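Local structure of uncharacterized protein (Magnetospirillum magneticum AMB-1, 5MU5) at residues Pro380-Glu383 with Tyr384-Asp387; Ala400-Leu404 with Gly405-Leu409. The protein is a Maf glycosyltransferase that probably transfers sugar to flagellin and is involved in forming the bacterial flagellum. All blocks are in the same frame, centred on the assembly; numbering follows the deposited sequence.

Interaction 1 of 2, residues Pro380-Glu383 with Tyr384-Asp387; sequences PGIE and YSLD
E383 lays its side chain along the ring of Y384, the two pointing the same way. CG of E383 sits over one face, 3.7 Å from the ring centroid and only 17° off the normal, a CH-pi contact. The carboxylate then runs on nearly parallel to the ring plane. A chi1 of 68°, which sets CG between the backbone N and the carbonyl carbon, together with a bend at chi2, folds the glutamate back this way. Obliquely to the ring comes P380, whose CG is 3.5 Å from CD2 of Y384. The backbone closes the turn: Y384 N donates to G381 O at 3.1 Å, and I382 O takes two bonds, from S385 N and, at 2.7 Å, from S385 OG. G381, with phi 149°, adopts angles that a side chain would hardly tolerate. Tight packing thus gathers round the buried tyrosine and serine, while I382 and E383 lie on the solvent side, and the side chain of I382 adds little here beyond its CD1 against S385 OG at 3.5 Å. Without the ring, with an alanine at this position, a gap is likely to open between P380 and E383, and R530 would lose the hydroxyl it bonds. The turn follows helix 373-378, whose Y375 touches I382 and S385; beyond it, L386 packs on helix 393-404.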
ATOM      1  N   PRO A 380       6.177 -18.131 -10.591  1.00 44.04           N
ATOM      2  CA  PRO A 380       7.133 -18.408 -11.638  1.00 47.41           C
ATOM      3  C   PRO A 380       7.308 -17.217 -12.570  1.00 47.65           C
ATOM      4  O   PRO A 380       7.995 -17.341 -13.561  1.00 54.03           O
ATOM      5  CB  PRO A 380       6.515 -19.607 -12.379  1.00 47.25           C
ATOM      6  CG  PRO A 380       5.053 -19.484 -12.147  1.00 46.89           C
ATOM      7  CD  PRO A 380       4.840 -18.671 -10.897  1.00 45.23           C
ATOM      8  N   GLY A 381       6.689 -16.079 -12.271  1.00 48.51           N
ATOM      9  CA  GLY A 381       6.855 -14.881 -13.080  1.00 47.57           C
ATOM     10  C   GLY A 381       5.644 -13.963 -13.114  1.00 51.16           C
ATOM     11  O   GLY A 381       4.508 -14.361 -12.825  1.00 51.79           O
ATOM     12  N   ILE A 382       5.899 -12.729 -13.521  1.00 52.23           N
ATOM     13  CA  ILE A 382       4.886 -11.695 -13.567  1.00 53.44           C
ATOM     14  C   ILE A 382       3.717 -12.033 -14.498  1.00 49.51           C
ATOM     15  O   ILE A 382       2.577 -11.670 -14.214  1.00 46.06           O
ATOM     16  CB  ILE A 382       5.524 -10.328 -13.927  1.00 58.95           C
ATOM     17  CG1 ILE A 382       4.551  -9.173 -13.676  1.00 60.88           C
ATOM     18  CG2 ILE A 382       6.030 -10.307 -15.366  1.00 60.99           C
ATOM     19  CD1 ILE A 382       4.219  -8.941 -12.214  1.00 62.86           C
ATOM     20  N   GLU A 383       3.988 -12.751 -15.583  1.00 48.94           N
ATOM     21  CA  GLU A 383       2.924 -13.151 -16.524  1.00 49.08           C
ATOM     22  C   GLU A 383       1.844 -14.092 -15.946  1.00 46.90           C
ATOM     23  O   GLU A 383       0.836 -14.347 -16.602  1.00 45.57           O
ATOM     24  CB  GLU A 383       3.511 -13.753 -17.818  1.00 51.62           C
ATOM     25  CG  GLU A 383       4.227 -15.094 -17.698  1.00 54.00           C
ATOM     26  CD  GLU A 383       5.730 -14.968 -17.500  1.00 60.82           C
ATOM     27  OE1 GLU A 383       6.183 -14.236 -16.576  1.00 64.14           O
ATOM     28  OE2 GLU A 383       6.470 -15.620 -18.274  1.00 63.83           O
ATOM     29  N   TYR A 384       2.053 -14.617 -14.738  1.00 46.68           N
ATOM     30  CA  TYR A 384       1.080 -15.504 -14.102  1.00 44.76           C
ATOM     31  C   TYR A 384       0.358 -14.836 -12.927  1.00 43.09           C
ATOM     32  O   TYR A 384      -0.296 -15.508 -12.128  1.00 40.49           O
ATOM     33  CB  TYR A 384       1.757 -16.808 -13.648  1.00 45.39           C
ATOM     34  CG  TYR A 384       2.570 -17.486 -14.727  1.00 45.52           C
ATOM     35  CD1 TYR A 384       1.956 -18.235 -15.730  1.00 47.90           C
ATOM     36  CD2 TYR A 384       3.960 -17.403 -14.737  1.00 46.21           C
ATOM     37  CE1 TYR A 384       2.705 -18.866 -16.715  1.00 48.77           C
ATOM     38  CE2 TYR A 384       4.715 -18.027 -15.721  1.00 46.92           C
ATOM     39  CZ  TYR A 384       4.082 -18.743 -16.702  1.00 47.40           C
ATOM     40  OH  TYR A 384       4.810 -19.344 -17.665  1.00 50.86           O
ATOM     41  N   SER A 385       0.481 -13.519 -12.815  1.00 44.03           N
ATOM     42  CA  SER A 385      -0.222 -12.775 -11.770  1.00 46.19           C
ATOM     43  C   SER A 385      -1.248 -11.868 -12.413  1.00 45.25           C
ATOM     44  O   SER A 385      -1.301 -11.743 -13.637  1.00 44.82           O
ATOM     45  CB  SER A 385       0.735 -11.933 -10.913  1.00 47.80           C
ATOM     46  OG  SER A 385       1.538 -11.124 -11.728  1.00 54.01           O
ATOM     47  N   LEU A 386      -2.078 -11.280 -11.563  1.00 44.08           N
ATOM     48  CA  LEU A 386      -3.059 -10.312 -11.966  1.00 45.11           C
ATOM     49  C   LEU A 386      -2.842  -9.027 -11.178  1.00 49.12           C
ATOM     50  O   LEU A 386      -2.393  -9.062 -10.033  1.00 49.45           O
ATOM     51  CB  LEU A 386      -4.462 -10.842 -11.691  1.00 42.87           C
ATOM     52  CG  LEU A 386      -4.856 -12.102 -12.447  1.00 42.04           C
ATOM     53  CD1 LEU A 386      -6.190 -12.581 -11.930  1.00 42.77           C
ATOM     54  CD2 LEU A 386      -4.911 -11.877 -13.953  1.00 42.01           C
ATOM     55  N   ASP A 387      -3.131  -7.911 -11.843  1.00 52.47           N
ATOM     56  CA  ASP A 387      -3.212  -6.597 -11.240  1.00 53.70           C
ATOM     57  C   ASP A 387      -4.675  -6.341 -10.916  1.00 52.64           C
ATOM     58  O   ASP A 387      -5.573  -6.840 -11.620  1.00 48.30           O
ATOM     59  CB  ASP A 387      -2.780  -5.525 -12.237  1.00 60.04           C
ATOM     60  CG  ASP A 387      -1.309  -5.578 -12.557  1.00 69.08           C
ATOM     61  OD1 ASP A 387      -0.526  -6.053 -11.705  1.00 74.73           O
ATOM     62  OD2 ASP A 387      -0.933  -5.130 -13.667  1.00 76.77           O
TER

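Interaction 2 of 2, residues Ala400-Leu404 with Gly405-Leu409; sequences AALAL and GFREL
R407 reaches back from beyond the helix end to the carbonyl of L402, which the chain passed five residues earlier. Its CB leads away from the helix, CG turns beside the backbone N (chi1 -64°), and a bend at chi2 swings CD and NE back over the turn. At CZ the guanidinium arrives edge-on: NH1 gives a bond to L402 O, 2.8 Å long and 163° at the hydrogen, lying in the carbonyl plane on a lone pair. NH1 also bonds to F406 O at 2.7 Å, approaching from above that carbonyl's plane, so one nitrogen ties the helix to the chain leaving it. NH2 donates to a water 3.0 Å away that also lies 2.8 Å from L402 O and can donate to it, though with more acceptors near it than protons to give. The helix itself ends in a Schellman motif with G405 as the C-prime residue. At the backbone angles of G405, with phi at 125°, a CB would be jammed against L404 O. F406 N bonds to A401 O at 3.0 Å, and G405 N makes weak bonds to L402 O and A401 O. Past the glycine the chain turns into strand 408-412, as in an alpha/beta fold where helices and parallel strands alternate. F406 brings CD2 beside A401 CB and CE2 to 4.1 Å from L404 CB, with V525 of helix 515-528 touching both F406 and L404. Further along, L409 crosses L402 at about a right angle, their CD2 methyls meeting at 4.0 Å, and L409 also rests against V275 and I277 of strand 275-278.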
ATOM      1  N   ALA A 400      -9.406 -11.187 -14.113  1.00 36.57           N
ATOM      2  CA  ALA A 400      -9.121 -12.518 -14.684  1.00 35.09           C
ATOM      3  C   ALA A 400      -9.710 -12.602 -16.075  1.00 34.09           C
ATOM      4  O   ALA A 400      -9.073 -13.103 -16.990  1.00 36.55           O
ATOM      5  CB  ALA A 400      -9.682 -13.635 -13.820  1.00 33.47           C
ATOM      6  N   ALA A 401     -10.929 -12.109 -16.237  1.00 33.16           N
ATOM      7  CA  ALA A 401     -11.608 -12.177 -17.531  1.00 33.08           C
ATOM      8  C   ALA A 401     -10.865 -11.403 -18.620  1.00 34.20           C
ATOM      9  O   ALA A 401     -10.733 -11.870 -19.745  1.00 35.95           O
ATOM     10  CB  ALA A 401     -13.023 -11.661 -17.404  1.00 32.38           C
ATOM     11  N   LEU A 402     -10.376 -10.221 -18.271  1.00 33.71           N
ATOM     12  CA  LEU A 402      -9.653  -9.387 -19.218  1.00 34.61           C
ATOM     13  C   LEU A 402      -8.305 -10.008 -19.540  1.00 32.75           C
ATOM     14  O   LEU A 402      -7.866  -9.991 -20.680  1.00 33.67           O
ATOM     15  CB  LEU A 402      -9.480  -7.963 -18.658  1.00 35.10           C
ATOM     16  CG  LEU A 402     -10.793  -7.195 -18.533  1.00 35.30           C
ATOM     17  CD1 LEU A 402     -10.631  -6.017 -17.577  1.00 37.88           C
ATOM     18  CD2 LEU A 402     -11.287  -6.738 -19.904  1.00 34.80           C
ATOM     19  N   ALA A 403      -7.674 -10.599 -18.534  1.00 33.34           N
ATOM     20  CA  ALA A 403      -6.386 -11.247 -18.718  1.00 33.52           C
ATOM     21  C   ALA A 403      -6.489 -12.445 -19.691  1.00 36.77           C
ATOM     22  O   ALA A 403      -5.618 -12.639 -20.550  1.00 38.09           O
ATOM     23  CB  ALA A 403      -5.838 -11.674 -17.377  1.00 32.99           C
ATOM     24  N   LEU A 404      -7.573 -13.209 -19.580  1.00 35.56           N
ATOM     25  CA  LEU A 404      -7.801 -14.365 -20.429  1.00 36.72           C
ATOM     26  C   LEU A 404      -8.155 -14.012 -21.863  1.00 37.29           C
ATOM     27  O   LEU A 404      -8.003 -14.830 -22.749  1.00 40.39           O
ATOM     28  CB  LEU A 404      -8.904 -15.226 -19.845  1.00 37.12           C
ATOM     29  CG  LEU A 404      -8.530 -15.833 -18.503  1.00 37.30           C
ATOM     30  CD1 LEU A 404      -9.732 -16.627 -18.033  1.00 39.17           C
ATOM     31  CD2 LEU A 404      -7.281 -16.701 -18.590  1.00 38.41           C
ATOM     32  N   GLY A 405      -8.602 -12.794 -22.093  1.00 37.16           N
ATOM     33  CA  GLY A 405      -8.837 -12.324 -23.439  1.00 36.65           C
ATOM     34  C   GLY A 405     -10.236 -11.813 -23.685  1.00 36.35           C
ATOM     35  O   GLY A 405     -10.501 -11.294 -24.751  1.00 37.37           O
ATOM     36  N   PHE A 406     -11.133 -11.970 -22.720  1.00 34.88           N
ATOM     37  CA  PHE A 406     -12.491 -11.484 -22.884  1.00 37.66           C
ATOM     38  C   PHE A 406     -12.510  -9.960 -22.962  1.00 37.00           C
ATOM     39  O   PHE A 406     -11.722  -9.290 -22.312  1.00 36.77           O
ATOM     40  CB  PHE A 406     -13.389 -12.011 -21.766  1.00 38.36           C
ATOM     41  CG  PHE A 406     -13.491 -13.515 -21.750  1.00 39.37           C
ATOM     42  CD1 PHE A 406     -14.291 -14.173 -22.672  1.00 40.15           C
ATOM     43  CD2 PHE A 406     -12.777 -14.260 -20.846  1.00 38.47           C
ATOM     44  CE1 PHE A 406     -14.366 -15.553 -22.689  1.00 42.13           C
ATOM     45  CE2 PHE A 406     -12.867 -15.644 -20.834  1.00 40.93           C
ATOM     46  CZ  PHE A 406     -13.670 -16.292 -21.747  1.00 42.51           C
ATOM     47  N   ARG A 407     -13.395  -9.434 -23.801  1.00 37.58           N
ATOM     48  CA  ARG A 407     -13.471  -8.015 -24.062  1.00 38.29           C
ATOM     49  C   ARG A 407     -14.874  -7.426 -23.957  1.00 39.15           C
ATOM     50  O   ARG A 407     -15.013  -6.273 -23.551  1.00 43.01           O
ATOM     51  CB  ARG A 407     -12.847  -7.722 -25.415  1.00 39.64           C
ATOM     52  CG  ARG A 407     -11.345  -8.037 -25.472  1.00 38.69           C
ATOM     53  CD  ARG A 407     -10.543  -7.063 -24.623  1.00 37.27           C
ATOM     54  NE  ARG A 407      -9.100  -7.341 -24.630  1.00 36.56           N
ATOM     55  CZ  ARG A 407      -8.463  -8.124 -23.769  1.00 37.27           C
ATOM     56  NH1 ARG A 407      -9.122  -8.750 -22.794  1.00 38.38           N
ATOM     57  NH2 ARG A 407      -7.151  -8.268 -23.859  1.00 36.69           N
ATOM     58  N   GLU A 408     -15.896  -8.209 -24.286  1.00 37.58           N
ATOM     59  CA  GLU A 408     -17.261  -7.804 -24.120  1.00 37.92           C
ATOM     60  C   GLU A 408     -17.704  -8.356 -22.768  1.00 38.19           C
ATOM     61  O   GLU A 408     -17.800  -9.559 -22.574  1.00 41.37           O
ATOM     62  CB  GLU A 408     -18.118  -8.328 -25.259  1.00 39.09           C
ATOM     63  CG  GLU A 408     -19.505  -7.686 -25.325  1.00 41.42           C
ATOM     64  CD  GLU A 408     -20.381  -8.288 -26.418  1.00 43.74           C
ATOM     65  OE1 GLU A 408     -19.828  -8.730 -27.440  1.00 50.10           O
ATOM     66  OE2 GLU A 408     -21.618  -8.309 -26.274  1.00 43.82           O
ATOM     67  N   LEU A 409     -17.942  -7.462 -21.826  1.00 37.93           N
ATOM     68  CA  LEU A 409     -18.209  -7.834 -20.443  1.00 38.99           C
ATOM     69  C   LEU A 409     -19.539  -7.317 -19.986  1.00 36.06           C
ATOM     70  O   LEU A 409     -19.871  -6.178 -20.258  1.00 31.49           O
ATOM     71  CB  LEU A 409     -17.173  -7.193 -19.519  1.00 40.20           C
ATOM     72  CG  LEU A 409     -15.834  -7.854 -19.258  1.00 44.14           C
ATOM     73  CD1 LEU A 409     -15.083  -8.169 -20.533  1.00 45.02           C
ATOM     74  CD2 LEU A 409     -15.003  -6.933 -18.384  1.00 46.28           C
TER
HETATM   75  O   HOH W   1      -5.547 -10.285 -22.274  1.00 34.73           O

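In the fold
Interaction 1 closes before interaction 2 opens, and their centres lie about 16 Å apart within the MptE-like region. The first belongs to the loop between helices 373-378 and 393-404; the second takes the chain from the end of helix 393-404 into strand 408-412, an inner strand of the mixed sheet beside 275-278 and 488-491. They meet directly through L386, whose CD2 is 3.6 Å from A403 CB. H266 adds a further link, bonding S385 O and touching both L386 and A403. The helix end rests on the large sheet, and the turn packs against the helix beside it through L386, in what is probably the catalytic region of the glycosyltransferase.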